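Local coordinates for SusD superfamily protein (Bacteroides thetaiotaomicron, PDB 3MCX) that is of unknown function but belongs to the SusD family of outer-membrane proteins, and probably takes part in capturing nutrients such as glycans at the cell surface, at residues 76-81 / 461-466; 93-98 / 127-132; 237-242 / 252-257; 428-433 / 449-454. All blocks are in the same frame, centred on the assembly; numbering follows the deposited sequence.

Interaction 1: residues 76-81 / 461-466; sequences VLASDN and IPQSEI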
loop_
_atom_site.group_PDB
_atom_site.type_symbol
_atom_site.label_atom_id
_atom_site.label_comp_id
_atom_site.label_asym_id
_atom_site.label_seq_id
_atom_site.Cartn_x
_atom_site.Cartn_y
_atom_site.Cartn_z
ATOM N N VAL A 76 -8.624 14.159 10.492
ATOM C CA VAL A 76 -8.672 14.772 9.164
ATOM C C VAL A 76 -10.112 15.123 8.755
ATOM O O VAL A 76 -11.050 14.350 8.979
ATOM C CB VAL A 76 -7.974 13.863 8.123
ATOM C CG1 VAL A 76 -8.707 12.504 7.944
ATOM C CG2 VAL A 76 -7.818 14.587 6.799
ATOM N N LEU A 77 -10.290 16.310 8.184
ATOM C CA LEU A 77 -11.576 16.862 7.791
ATOM C C LEU A 77 -11.826 16.731 6.291
ATOM O O LEU A 77 -10.910 16.614 5.479
ATOM C CB LEU A 77 -11.639 18.333 8.146
ATOM C CG LEU A 77 -11.392 18.696 9.606
ATOM C CD1 LEU A 77 -11.436 20.228 9.780
ATOM C CD2 LEU A 77 -12.378 18.004 10.540
ATOM N N ALA A 78 -13.102 16.793 5.913
ATOM C CA ALA A 78 -13.506 16.751 4.507
ATOM C C ALA A 78 -12.944 17.879 3.665
ATOM O O ALA A 78 -12.854 17.717 2.450
ATOM C CB ALA A 78 -15.025 16.800 4.410
ATOM N N SER A 79 -12.540 18.968 4.318
ATOM C CA SER A 79 -11.981 20.133 3.655
ATOM C C SER A 79 -10.464 20.007 3.385
ATOM O O SER A 79 -9.899 20.940 2.791
ATOM C CB SER A 79 -12.217 21.351 4.517
ATOM O OG SER A 79 -11.615 21.156 5.785
ATOM N N ASP A 80 -9.815 18.940 3.816
ATOM C CA ASP A 80 -8.341 18.879 3.771
ATOM C C ASP A 80 -7.860 18.658 2.334
ATOM O O ASP A 80 -8.098 17.605 1.740
ATOM C CB ASP A 80 -7.874 17.783 4.713
ATOM C CG ASP A 80 -6.387 17.816 5.000
ATOM O OD1 ASP A 80 -5.617 17.962 4.008
ATOM O OD2 ASP A 80 -5.993 17.644 6.187
ATOM N N ASN A 81 -7.205 19.657 1.756
ATOM C CA ASN A 81 -6.804 19.532 0.372
ATOM C C ASN A 81 -5.711 18.486 0.171
ATOM O O ASN A 81 -5.812 17.622 -0.685
ATOM C CB ASN A 81 -6.350 20.874 -0.179
ATOM C CG ASN A 81 -6.093 20.814 -1.668
ATOM O OD1 ASN A 81 -7.044 20.655 -2.460
ATOM N ND2 ASN A 81 -4.826 20.940 -2.063
ATOM N N ILE A 461 -15.403 11.854 2.729
ATOM C CA ILE A 461 -15.536 12.164 1.324
ATOM C C ILE A 461 -15.196 13.669 1.188
ATOM O O ILE A 461 -15.594 14.460 2.011
ATOM C CB ILE A 461 -16.978 11.916 0.863
ATOM C CG1 ILE A 461 -17.432 10.447 1.115
ATOM C CG2 ILE A 461 -17.203 12.331 -0.637
ATOM C CD1 ILE A 461 -16.580 9.381 0.489
ATOM N N PRO A 462 -14.465 14.060 0.133
ATOM C CA PRO A 462 -14.110 15.473 0.004
ATOM C C PRO A 462 -15.329 16.363 0.037
ATOM O O PRO A 462 -16.360 16.086 -0.599
ATOM C CB PRO A 462 -13.416 15.544 -1.373
ATOM C CG PRO A 462 -12.927 14.189 -1.648
ATOM C CD PRO A 462 -13.818 13.217 -0.888
ATOM N N GLN A 463 -15.214 17.504 0.718
ATOM C CA GLN A 463 -16.298 18.435 0.784
ATOM C C GLN A 463 -16.694 18.957 -0.599
ATOM O O GLN A 463 -17.847 19.269 -0.831
ATOM C CB GLN A 463 -15.987 19.654 1.694
ATOM C CG GLN A 463 -17.151 20.506 2.025
ATOM C CD GLN A 463 -18.212 19.787 2.817
ATOM O OE1 GLN A 463 -17.866 18.950 3.666
ATOM N NE2 GLN A 463 -19.483 20.117 2.591
ATOM N N SER A 464 -15.712 19.010 -1.501
ATOM C CA SER A 464 -15.974 19.415 -2.893
ATOM C C SER A 464 -17.059 18.522 -3.498
ATOM O O SER A 464 -17.960 19.014 -4.177
ATOM C CB SER A 464 -14.687 19.301 -3.707
ATOM O OG SER A 464 -14.033 18.082 -3.534
ATOM N N GLU A 465 -16.968 17.219 -3.247
ATOM C CA GLU A 465 -18.019 16.296 -3.727
ATOM C C GLU A 465 -19.353 16.486 -3.069
ATOM O O GLU A 465 -20.404 16.448 -3.712
ATOM C CB GLU A 465 -17.568 14.835 -3.560
ATOM C CG GLU A 465 -16.388 14.461 -4.378
ATOM C CD GLU A 465 -16.672 14.333 -5.877
ATOM O OE1 GLU A 465 -17.822 14.186 -6.345
ATOM O OE2 GLU A 465 -15.681 14.454 -6.585
ATOM N N ILE A 466 -19.338 16.654 -1.747
ATOM C CA ILE A 466 -20.566 16.870 -1.005
ATOM C C ILE A 466 -21.292 18.129 -1.452
ATOM O O ILE A 466 -22.510 18.130 -1.665
ATOM C CB ILE A 466 -20.272 16.952 0.530
ATOM C CG1 ILE A 466 -19.555 15.695 1.035
ATOM C CG2 ILE A 466 -21.557 17.238 1.308
ATOM C CD1 ILE A 466 -20.308 14.360 0.793
#
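Ala78 meets Gln463 where a type I beta turn, Leu77 to Asp80, abuts the first turn of the helix 463-468. Pro462 occupies the N-cap position of that helix, which places the amide of Gln463 among the N-H groups that a helix start cannot bond within itself. The carbonyl of Ala78 supplies the acceptor: Gln463 N lies 2.9 Å from Ala78 O, with a nearly straight N-H...O angle of 164°. The N-H comes in well above the plane of the carbonyl, 52° out of it. A weaker CA-H...O contact joins the same oxygen, with Pro462 CA 3.5 Å from Ala78 O.

The side chains are arranged around this link. The methyl of Ala78 points toward the helix start, and Ala78 CB settles 3.4 Å from Ile461 O. Gln463 brings its CB against the Ala78 carbonyl; CG stands anti to the backbone N (chi1 -168°) and the bend at chi2 turns OE1 to the methyl, while NE2 bonds back to Asp467. Ile461 and Pro462 turn their side chains away from the turn and rest on Trp88 of helix 81-106. At the other end of the turn, Asp80 is the N-cap of helix 81-106, its OD1 accepting from Asn83 N and its OD2 from Gly65 N. The contact therefore joins two neighbouring helix starts, one early in the chain and one near its C-terminus, over a small interface of 149 Å². Beside the methyl, Gln463 OE1 sits 3.6 Å from Ala78 CB.

Interaction 2: residues 93-98 / 127-132; sequences KVIRQT and VMRGLS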
loop_
_atom_site.group_PDB
_atom_site.type_symbol
_atom_site.label_atom_id
_atom_site.label_comp_id
_atom_site.label_asym_id
_atom_site.label_seq_id
_atom_site.Cartn_x
_atom_site.Cartn_y
_atom_site.Cartn_z
ATOM N N LYS A 93 -8.632 10.666 -11.447
ATOM C CA LYS A 93 -8.008 11.052 -12.713
ATOM C C LYS A 93 -7.377 9.827 -13.378
ATOM O O LYS A 93 -7.518 9.647 -14.586
ATOM C CB LYS A 93 -6.956 12.157 -12.499
ATOM C CG LYS A 93 -6.393 12.750 -13.790
ATOM C CD LYS A 93 -5.477 13.941 -13.387
ATOM C CE LYS A 93 -4.730 14.560 -14.558
ATOM N NZ LYS A 93 -3.750 15.568 -13.984
ATOM N N VAL A 94 -6.672 9.009 -12.593
ATOM C CA VAL A 94 -6.107 7.782 -13.138
ATOM C C VAL A 94 -7.236 6.892 -13.677
ATOM O O VAL A 94 -7.118 6.360 -14.783
ATOM C CB VAL A 94 -5.272 7.022 -12.127
ATOM C CG1 VAL A 94 -4.964 5.590 -12.634
ATOM C CG2 VAL A 94 -3.961 7.795 -11.845
ATOM N N ILE A 95 -8.325 6.725 -12.928
ATOM C CA ILE A 95 -9.435 5.879 -13.392
ATOM C C ILE A 95 -9.984 6.404 -14.724
ATOM O O ILE A 95 -10.176 5.651 -15.687
ATOM C CB ILE A 95 -10.535 5.789 -12.319
ATOM C CG1 ILE A 95 -10.036 4.918 -11.166
ATOM C CG2 ILE A 95 -11.843 5.260 -12.943
ATOM C CD1 ILE A 95 -10.906 4.954 -9.909
ATOM N N ARG A 96 -10.183 7.700 -14.785
ATOM C CA ARG A 96 -10.687 8.308 -16.009
ATOM C C ARG A 96 -9.763 8.059 -17.198
ATOM O O ARG A 96 -10.217 7.750 -18.277
ATOM C CB ARG A 96 -11.005 9.776 -15.782
ATOM C CG ARG A 96 -12.164 9.934 -14.800
ATOM C CD ARG A 96 -12.596 11.359 -14.545
ATOM N NE ARG A 96 -11.558 12.376 -14.626
ATOM C CZ ARG A 96 -11.177 13.061 -13.565
ATOM N NH1 ARG A 96 -11.772 12.796 -12.424
ATOM N NH2 ARG A 96 -10.261 13.960 -13.644
ATOM N N GLN A 97 -8.474 8.188 -16.983
ATOM C CA GLN A 97 -7.523 7.912 -18.049
ATOM C C GLN A 97 -7.547 6.444 -18.479
ATOM O O GLN A 97 -7.475 6.146 -19.664
ATOM C CB GLN A 97 -6.118 8.350 -17.646
ATOM C CG GLN A 97 -6.009 9.881 -17.524
ATOM C CD GLN A 97 -4.578 10.376 -17.400
ATOM O OE1 GLN A 97 -3.628 9.606 -17.481
ATOM N NE2 GLN A 97 -4.433 11.692 -17.210
ATOM N N THR A 98 -7.644 5.524 -17.521
ATOM C CA THR A 98 -7.792 4.114 -17.876
ATOM C C THR A 98 -9.053 3.875 -18.711
ATOM O O THR A 98 -9.020 3.122 -19.700
ATOM C CB THR A 98 -7.764 3.105 -16.709
ATOM O OG1 THR A 98 -8.906 3.246 -15.826
ATOM C CG2 THR A 98 -6.460 3.199 -15.905
ATOM N N VAL A 127 -5.953 -3.537 -14.888
ATOM C CA VAL A 127 -5.409 -3.776 -13.553
ATOM C C VAL A 127 -5.262 -2.445 -12.806
ATOM O O VAL A 127 -5.622 -2.325 -11.638
ATOM C CB VAL A 127 -4.071 -4.562 -13.513
ATOM C CG1 VAL A 127 -3.660 -4.794 -12.038
ATOM C CG2 VAL A 127 -4.192 -5.874 -14.184
HETATM N N MSE A 128 -4.757 -1.423 -13.497
HETATM C CA MSE A 128 -4.654 -0.113 -12.869
HETATM C C MSE A 128 -6.023 0.446 -12.483
HETATM O O MSE A 128 -6.158 1.094 -11.455
HETATM C CB MSE A 128 -3.908 0.854 -13.773
HETATM C CG MSE A 128 -3.646 2.199 -13.150
HETATM SE SE MSE A 128 -2.664 2.175 -11.466
HETATM C CE MSE A 128 -1.561 0.582 -11.743
ATOM N N ARG A 129 -7.037 0.230 -13.302
ATOM C CA ARG A 129 -8.397 0.683 -12.935
ATOM C C ARG A 129 -8.892 -0.024 -11.667
ATOM O O ARG A 129 -9.456 0.590 -10.770
ATOM C CB ARG A 129 -9.386 0.438 -14.068
ATOM C CG ARG A 129 -10.691 1.221 -13.914
ATOM C CD ARG A 129 -11.615 1.078 -15.076
ATOM N NE ARG A 129 -12.177 -0.257 -15.219
ATOM C CZ ARG A 129 -12.916 -0.638 -16.245
ATOM N NH1 ARG A 129 -13.168 0.208 -17.216
ATOM N NH2 ARG A 129 -13.428 -1.875 -16.307
ATOM N N GLY A 130 -8.697 -1.324 -11.616
ATOM C CA GLY A 130 -9.100 -2.095 -10.448
ATOM C C GLY A 130 -8.335 -1.733 -9.203
ATOM O O GLY A 130 -8.914 -1.524 -8.114
ATOM N N LEU A 131 -7.013 -1.587 -9.356
ATOM C CA LEU A 131 -6.173 -1.187 -8.223
ATOM C C LEU A 131 -6.583 0.194 -7.689
ATOM O O LEU A 131 -6.663 0.404 -6.475
ATOM C CB LEU A 131 -4.723 -1.169 -8.673
ATOM C CG LEU A 131 -3.668 -0.818 -7.643
ATOM C CD1 LEU A 131 -3.799 -1.705 -6.409
ATOM C CD2 LEU A 131 -2.258 -0.957 -8.309
ATOM N N SER A 132 -6.880 1.105 -8.616
ATOM C CA SER A 132 -7.273 2.452 -8.239
ATOM C C SER A 132 -8.597 2.441 -7.453
ATOM O O SER A 132 -8.711 3.086 -6.423
ATOM C CB SER A 132 -7.290 3.339 -9.461
ATOM O OG SER A 132 -5.975 3.496 -10.013
#
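Val94, Ile95 and Thr98 face selenomethionine Met128, Arg129 and Ser132 across a buried helix interface. Van der Waals packing comes first. Val94 CG1 lies 3.7 Å from Met128 CG, the two side chains slanting across one another, and also borders the Ser132 hydroxyl. Ile95 sends its CG1 branch to 3.6 Å from Ser132 CB. Thr98 sets a hydroxyl against methylenes, its OG1 3.3 Å from Arg129 CG.

The polar groups are satisfied within their own helices or by third parties. Thr98 OG1, placed between the backbone N and the carbonyl carbon (chi1 66°), donates to Ile95 O at 2.7 Å. Ser132 OG donates to Met128 O at 2.8 Å, reaching it from the face opposite to Ser132 N, and is also hydrogen-bonded to Tyr40. Arg129 carries its charge past the interface to a salt bridge with Asp182 and a hydrogen bond with Asn99. A valine in place of Thr98 would probably leave Ile95 O without its hydroxyl donor and put a bulkier methyl against the Arg129 chain.

With axes 152° apart and 9.0 Å at closest approach, the consecutive helices 81-106 and 115-140 form an antiparallel helical hairpin in this helix-rich SusD-family protein.

Interaction 3: residues 237-242 / 252-257; sequences QLYSYE and FQSESL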
loop_
_atom_site.group_PDB
_atom_site.type_symbol
_atom_site.label_atom_id
_atom_site.label_comp_id
_atom_site.label_asym_id
_atom_site.label_seq_id
_atom_site.Cartn_x
_atom_site.Cartn_y
_atom_site.Cartn_z
ATOM N N GLN A 237 12.480 -14.202 -6.349
ATOM C CA GLN A 237 13.149 -14.942 -5.262
ATOM C C GLN A 237 13.046 -14.146 -3.976
ATOM O O GLN A 237 13.292 -12.936 -3.994
ATOM C CB GLN A 237 14.664 -15.103 -5.546
ATOM C CG GLN A 237 15.083 -16.169 -6.508
ATOM C CD GLN A 237 16.596 -16.326 -6.551
ATOM O OE1 GLN A 237 17.330 -15.752 -5.721
ATOM N NE2 GLN A 237 17.077 -17.100 -7.512
ATOM N N LEU A 238 12.744 -14.804 -2.855
ATOM C CA LEU A 238 12.799 -14.156 -1.545
ATOM C C LEU A 238 14.250 -13.726 -1.236
ATOM O O LEU A 238 15.217 -14.431 -1.592
ATOM C CB LEU A 238 12.285 -15.113 -0.444
ATOM C CG LEU A 238 10.792 -15.400 -0.465
ATOM C CD1 LEU A 238 10.499 -16.461 0.574
ATOM C CD2 LEU A 238 9.946 -14.136 -0.210
ATOM N N TYR A 239 14.392 -12.575 -0.592
ATOM C CA TYR A 239 15.719 -12.111 -0.154
ATOM C C TYR A 239 16.276 -13.016 0.919
ATOM O O TYR A 239 15.567 -13.412 1.847
ATOM C CB TYR A 239 15.680 -10.668 0.373
ATOM C CG TYR A 239 15.126 -9.699 -0.670
ATOM C CD1 TYR A 239 15.578 -9.732 -1.989
ATOM C CD2 TYR A 239 14.172 -8.780 -0.331
ATOM C CE1 TYR A 239 15.070 -8.871 -2.931
ATOM C CE2 TYR A 239 13.618 -7.916 -1.277
ATOM C CZ TYR A 239 14.105 -7.975 -2.585
ATOM O OH TYR A 239 13.581 -7.184 -3.583
ATOM N N SER A 240 17.557 -13.322 0.804
ATOM C CA SER A 240 18.284 -14.051 1.860
ATOM C C SER A 240 18.568 -13.094 3.015
ATOM O O SER A 240 18.519 -11.865 2.873
ATOM C CB SER A 240 19.616 -14.580 1.349
ATOM O OG SER A 240 20.501 -13.498 1.076
ATOM N N TYR A 241 18.935 -13.666 4.150
ATOM C CA TYR A 241 19.353 -12.893 5.317
ATOM C C TYR A 241 20.565 -12.018 4.964
ATOM O O TYR A 241 20.659 -10.845 5.376
ATOM C CB TYR A 241 19.696 -13.878 6.425
ATOM C CG TYR A 241 20.033 -13.278 7.765
ATOM C CD1 TYR A 241 21.290 -12.779 8.027
ATOM C CD2 TYR A 241 19.089 -13.240 8.772
ATOM C CE1 TYR A 241 21.592 -12.237 9.273
ATOM C CE2 TYR A 241 19.383 -12.708 10.008
ATOM C CZ TYR A 241 20.615 -12.212 10.251
ATOM O OH TYR A 241 20.874 -11.665 11.487
ATOM N N GLU A 242 21.467 -12.598 4.176
ATOM C CA GLU A 242 22.720 -11.948 3.798
ATOM C C GLU A 242 22.476 -10.746 2.884
ATOM O O GLU A 242 23.121 -9.716 3.029
ATOM C CB GLU A 242 23.642 -12.965 3.134
ATOM C CG GLU A 242 24.155 -14.004 4.109
ATOM C CD GLU A 242 23.216 -15.221 4.388
ATOM O OE1 GLU A 242 22.061 -15.381 3.847
ATOM O OE2 GLU A 242 23.711 -16.066 5.197
ATOM N N PHE A 252 14.264 -2.718 -8.780
ATOM C CA PHE A 252 13.821 -4.000 -9.355
ATOM C C PHE A 252 14.597 -5.223 -8.843
ATOM O O PHE A 252 15.081 -6.033 -9.608
ATOM C CB PHE A 252 13.852 -3.925 -10.887
ATOM C CG PHE A 252 13.118 -2.724 -11.434
ATOM C CD1 PHE A 252 11.777 -2.566 -11.219
ATOM C CD2 PHE A 252 13.800 -1.758 -12.137
ATOM C CE1 PHE A 252 11.118 -1.458 -11.696
ATOM C CE2 PHE A 252 13.126 -0.656 -12.640
ATOM C CZ PHE A 252 11.802 -0.521 -12.412
ATOM N N GLN A 253 14.657 -5.338 -7.522
ATOM C CA GLN A 253 15.317 -6.463 -6.864
ATOM C C GLN A 253 14.379 -7.671 -6.899
ATOM O O GLN A 253 13.234 -7.562 -7.299
ATOM C CB GLN A 253 15.758 -6.049 -5.455
ATOM C CG GLN A 253 16.794 -4.912 -5.495
ATOM C CD GLN A 253 18.081 -5.329 -6.209
ATOM O OE1 GLN A 253 18.847 -6.132 -5.683
ATOM N NE2 GLN A 253 18.313 -4.821 -7.444
ATOM N N SER A 254 14.900 -8.822 -6.491
ATOM C CA SER A 254 14.303 -10.109 -6.821
ATOM C C SER A 254 12.919 -10.387 -6.238
ATOM O O SER A 254 12.231 -11.267 -6.749
ATOM C CB SER A 254 15.254 -11.255 -6.446
ATOM O OG SER A 254 15.378 -11.388 -5.038
ATOM N N GLU A 255 12.507 -9.672 -5.201
ATOM C CA GLU A 255 11.171 -9.875 -4.679
ATOM C C GLU A 255 10.140 -8.979 -5.346
ATOM O O GLU A 255 8.944 -9.208 -5.208
ATOM C CB GLU A 255 11.112 -9.603 -3.171
ATOM C CG GLU A 255 11.806 -10.627 -2.280
ATOM C CD GLU A 255 11.305 -10.600 -0.825
ATOM O OE1 GLU A 255 10.238 -9.980 -0.520
ATOM O OE2 GLU A 255 12.002 -11.217 0.007
ATOM N N SER A 256 10.583 -7.914 -6.018
ATOM C CA SER A 256 9.664 -6.883 -6.506
ATOM C C SER A 256 8.782 -7.394 -7.630
ATOM O O SER A 256 9.314 -7.837 -8.659
ATOM C CB SER A 256 10.473 -5.696 -7.027
ATOM O OG SER A 256 9.586 -4.689 -7.452
ATOM N N LEU A 257 7.464 -7.353 -7.443
ATOM C CA LEU A 257 6.545 -7.860 -8.464
ATOM C C LEU A 257 5.970 -6.737 -9.328
ATOM O O LEU A 257 5.759 -6.921 -10.523
ATOM C CB LEU A 257 5.441 -8.672 -7.812
ATOM C CG LEU A 257 5.885 -9.978 -7.154
ATOM C CD1 LEU A 257 4.862 -10.405 -6.102
ATOM C CD2 LEU A 257 6.022 -11.076 -8.179
#
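Gln253 begins a type I beta turn, closing at Ser256 and leading into strand 256-260, that packs against Tyr239 of the preceding loop in this SusD-family fold. Gln253 CB lies 3.1 Å from Tyr239 OH. Ser254 pairs with Gln237 twice: its O accepts from Gln237 N at 3.0 Å, and its hydroxyl donates to Gln237 O at 2.8 Å.

Glu255 meets Tyr239 with both backbone and side chain. Its amide N donates to Tyr239 OH at 3.2 Å, while its side chain lies along the ring. Glu255 CG, anti to the carbonyl carbon (chi1 -71°), sits over the ring face in a CH-pi contact, 3.4 Å from the centroid of the Tyr239 ring. Further out the carboxylate is stacked on the ring, the planes 14° apart, and OE2 accepts from Tyr239 N at 2.8 Å through its anti lone pair, almost straight at 172°. Arg388 also salt-bridges OE2, and Arg355 and Ser357 hold OE1, so the negative charge of this buried carboxylate is probably balanced by the two arginines. Leu238 CD2 borders OE2, and its side chain is about 4 Å from that of Asp383, a zinc ligand in a structure of this protein. At Ser256 the turn closes, Ser256 N reaching Gln253 O at 3.0 Å.

Interaction 4: residues 428-433 / 449-454; sequences GLAIER and KIEATD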
loop_
_atom_site.group_PDB
_atom_site.type_symbol
_atom_site.label_atom_id
_atom_site.label_comp_id
_atom_site.label_asym_id
_atom_site.label_seq_id
_atom_site.Cartn_x
_atom_site.Cartn_y
_atom_site.Cartn_z
ATOM N N GLY A 428 -10.515 -7.553 12.618
ATOM C CA GLY A 428 -11.345 -6.990 13.681
ATOM C C GLY A 428 -10.592 -6.543 14.920
ATOM O O GLY A 428 -11.136 -6.532 16.030
ATOM N N LEU A 429 -9.335 -6.182 14.729
ATOM C CA LEU A 429 -8.445 -5.913 15.853
ATOM C C LEU A 429 -8.354 -4.428 16.123
ATOM O O LEU A 429 -8.233 -3.635 15.184
ATOM C CB LEU A 429 -7.032 -6.402 15.534
ATOM C CG LEU A 429 -6.936 -7.903 15.324
ATOM C CD1 LEU A 429 -5.476 -8.257 14.949
ATOM C CD2 LEU A 429 -7.406 -8.740 16.535
ATOM N N ALA A 430 -8.404 -4.061 17.386
ATOM C CA ALA A 430 -8.146 -2.682 17.811
ATOM C C ALA A 430 -6.681 -2.336 17.636
ATOM O O ALA A 430 -5.792 -3.140 17.948
ATOM C CB ALA A 430 -8.546 -2.463 19.272
ATOM N N ILE A 431 -6.472 -1.089 17.238
ATOM C CA ILE A 431 -5.136 -0.500 17.035
ATOM C C ILE A 431 -4.846 0.335 18.261
ATOM O O ILE A 431 -5.612 1.250 18.562
ATOM C CB ILE A 431 -5.161 0.384 15.812
ATOM C CG1 ILE A 431 -5.336 -0.460 14.552
ATOM C CG2 ILE A 431 -3.851 1.196 15.751
ATOM C CD1 ILE A 431 -5.850 0.363 13.386
ATOM N N GLU A 432 -3.787 0.009 19.014
ATOM C CA GLU A 432 -3.439 0.760 20.227
ATOM C C GLU A 432 -2.041 1.349 20.053
ATOM O O GLU A 432 -1.079 0.633 19.767
ATOM C CB GLU A 432 -3.480 -0.112 21.495
ATOM C CG GLU A 432 -4.890 -0.546 21.931
ATOM C CD GLU A 432 -4.886 -1.328 23.244
ATOM O OE1 GLU A 432 -4.380 -2.478 23.277
ATOM O OE2 GLU A 432 -5.330 -0.759 24.253
ATOM N N ARG A 433 -1.947 2.657 20.221
ATOM C CA ARG A 433 -0.678 3.375 20.188
ATOM C C ARG A 433 -0.184 3.490 21.633
ATOM O O ARG A 433 -0.585 4.402 22.355
ATOM C CB ARG A 433 -0.910 4.753 19.569
ATOM C CG ARG A 433 -1.131 4.783 18.096
ATOM C CD ARG A 433 -2.578 4.449 17.606
ATOM N NE ARG A 433 -2.580 4.727 16.190
ATOM C CZ ARG A 433 -2.756 5.923 15.637
ATOM N NH1 ARG A 433 -3.283 6.934 16.311
ATOM N NH2 ARG A 433 -2.473 6.062 14.373
ATOM N N LYS A 449 -6.551 4.578 20.920
ATOM C CA LYS A 449 -7.139 3.268 20.575
ATOM C C LYS A 449 -8.149 3.499 19.477
ATOM O O LYS A 449 -9.023 4.367 19.617
ATOM C CB LYS A 449 -7.825 2.594 21.776
ATOM C CG LYS A 449 -8.423 1.186 21.385
ATOM C CD LYS A 449 -9.242 0.510 22.440
ATOM C CE LYS A 449 -10.625 1.162 22.604
ATOM N NZ LYS A 449 -11.689 0.320 23.198
ATOM N N ILE A 450 -8.051 2.708 18.427
ATOM C CA ILE A 450 -9.041 2.754 17.314
ATOM C C ILE A 450 -9.563 1.336 17.098
ATOM O O ILE A 450 -8.819 0.476 16.659
ATOM C CB ILE A 450 -8.473 3.327 16.017
ATOM C CG1 ILE A 450 -7.779 4.675 16.276
ATOM C CG2 ILE A 450 -9.553 3.518 14.959
ATOM C CD1 ILE A 450 -6.276 4.493 16.461
ATOM N N GLU A 451 -10.851 1.145 17.365
ATOM C CA GLU A 451 -11.513 -0.115 17.009
ATOM C C GLU A 451 -11.716 -0.221 15.510
ATOM O O GLU A 451 -11.808 0.792 14.814
ATOM C CB GLU A 451 -12.863 -0.244 17.708
ATOM C CG GLU A 451 -12.780 -0.191 19.217
ATOM C CD GLU A 451 -12.344 -1.504 19.857
ATOM O OE1 GLU A 451 -11.825 -2.412 19.149
ATOM O OE2 GLU A 451 -12.533 -1.586 21.096
ATOM N N ALA A 452 -11.799 -1.465 15.007
ATOM C CA ALA A 452 -11.983 -1.714 13.570
ATOM C C ALA A 452 -13.363 -1.303 13.053
ATOM O O ALA A 452 -13.565 -1.185 11.846
ATOM C CB ALA A 452 -11.715 -3.200 13.235
ATOM N N THR A 453 -14.249 -0.984 13.967
ATOM C CA THR A 453 -15.583 -0.459 13.694
ATOM C C THR A 453 -15.679 1.056 13.936
ATOM O O THR A 453 -16.762 1.623 13.778
ATOM C CB THR A 453 -16.605 -1.150 14.565
ATOM O OG1 THR A 453 -16.176 -1.112 15.940
ATOM C CG2 THR A 453 -16.779 -2.639 14.111
ATOM N N ASP A 454 -14.562 1.708 14.244
ATOM C CA ASP A 454 -14.608 3.152 14.502
ATOM C C ASP A 454 -14.997 3.892 13.200
ATOM O O ASP A 454 -14.405 3.670 12.170
ATOM C CB ASP A 454 -13.242 3.612 15.017
ATOM C CG ASP A 454 -13.268 5.007 15.626
ATOM O OD1 ASP A 454 -13.586 5.970 14.871
ATOM O OD2 ASP A 454 -12.924 5.172 16.832
HETATM O O HOH W 1 -11.791 -3.771 16.844
HETATM O O HOH W 2 -8.773 -1.113 13.956
#
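A two-stranded antiparallel sheet joins Ile431 and Glu432 to Ile450 and Lys449. Ile431 and Ile450 form a hydrogen-bonded pair: Ile431 N reaches Ile450 O at 2.9 Å in an almost straight bond (176°), and Ile450 N reaches Ile431 O at 2.8 Å. Glu432 and Lys449 are the adjoining non-hydrogen-bonded pair, their chains side by side with Glu432 CG 4.0 Å from Lys449 CG. Lys449 NZ reaches Glu451 OE2 at 3.0 Å in a salt bridge, the ammonium standing above the carboxylate plane.

Before its strand, Gly428, with positive phi, is the C-prime residue of the Schellman motif that ends helix 420-426. One water there donates to Gly428 O and Glu451 OE1 and accepts from Ala452 N; a second donates to Leu429 O and Ile450 O. Ala452 CB touches Gly428 CA at 3.8 Å.

On the face bearing the two isoleucines, Ile450 CD1 lies over one face of the Arg433 guanidinium, 3.7 Å from Arg433 NE. A bend at chi2 (81°) brings the arginine there, where NE bonds to Ala53 O and NH1 to the carbonyls of Tyr72 and Ala447. Replacing Arg433 by a leucine would probably leave these three carbonyls without their charged donor and Ile450 CD1 without the flat group it packs on. Ile431 CG2 comes to 4.2 Å from Ile450 CD1.

The four contacts are separate in space. Interaction 1 ties the chain's early part to its C-terminal end and spans the other three, which follow in series as 2, 3 and 4. Helix 81-106 links the first two: it starts at the 76-81 turn and carries residues 93-98, and the nearest atoms of interactions 1 and 2 are about 7 Å apart. Interaction 4 precedes helix 463-468 in the chain, its centre about 23 Å from that of interaction 1. Interaction 3 lies on the opposite side of the chain's centre from interaction 1, centres about 40 Å apart. Interaction 1 alone joins remote parts of the sequence; interactions 2 to 4 each tie together segments close in the chain.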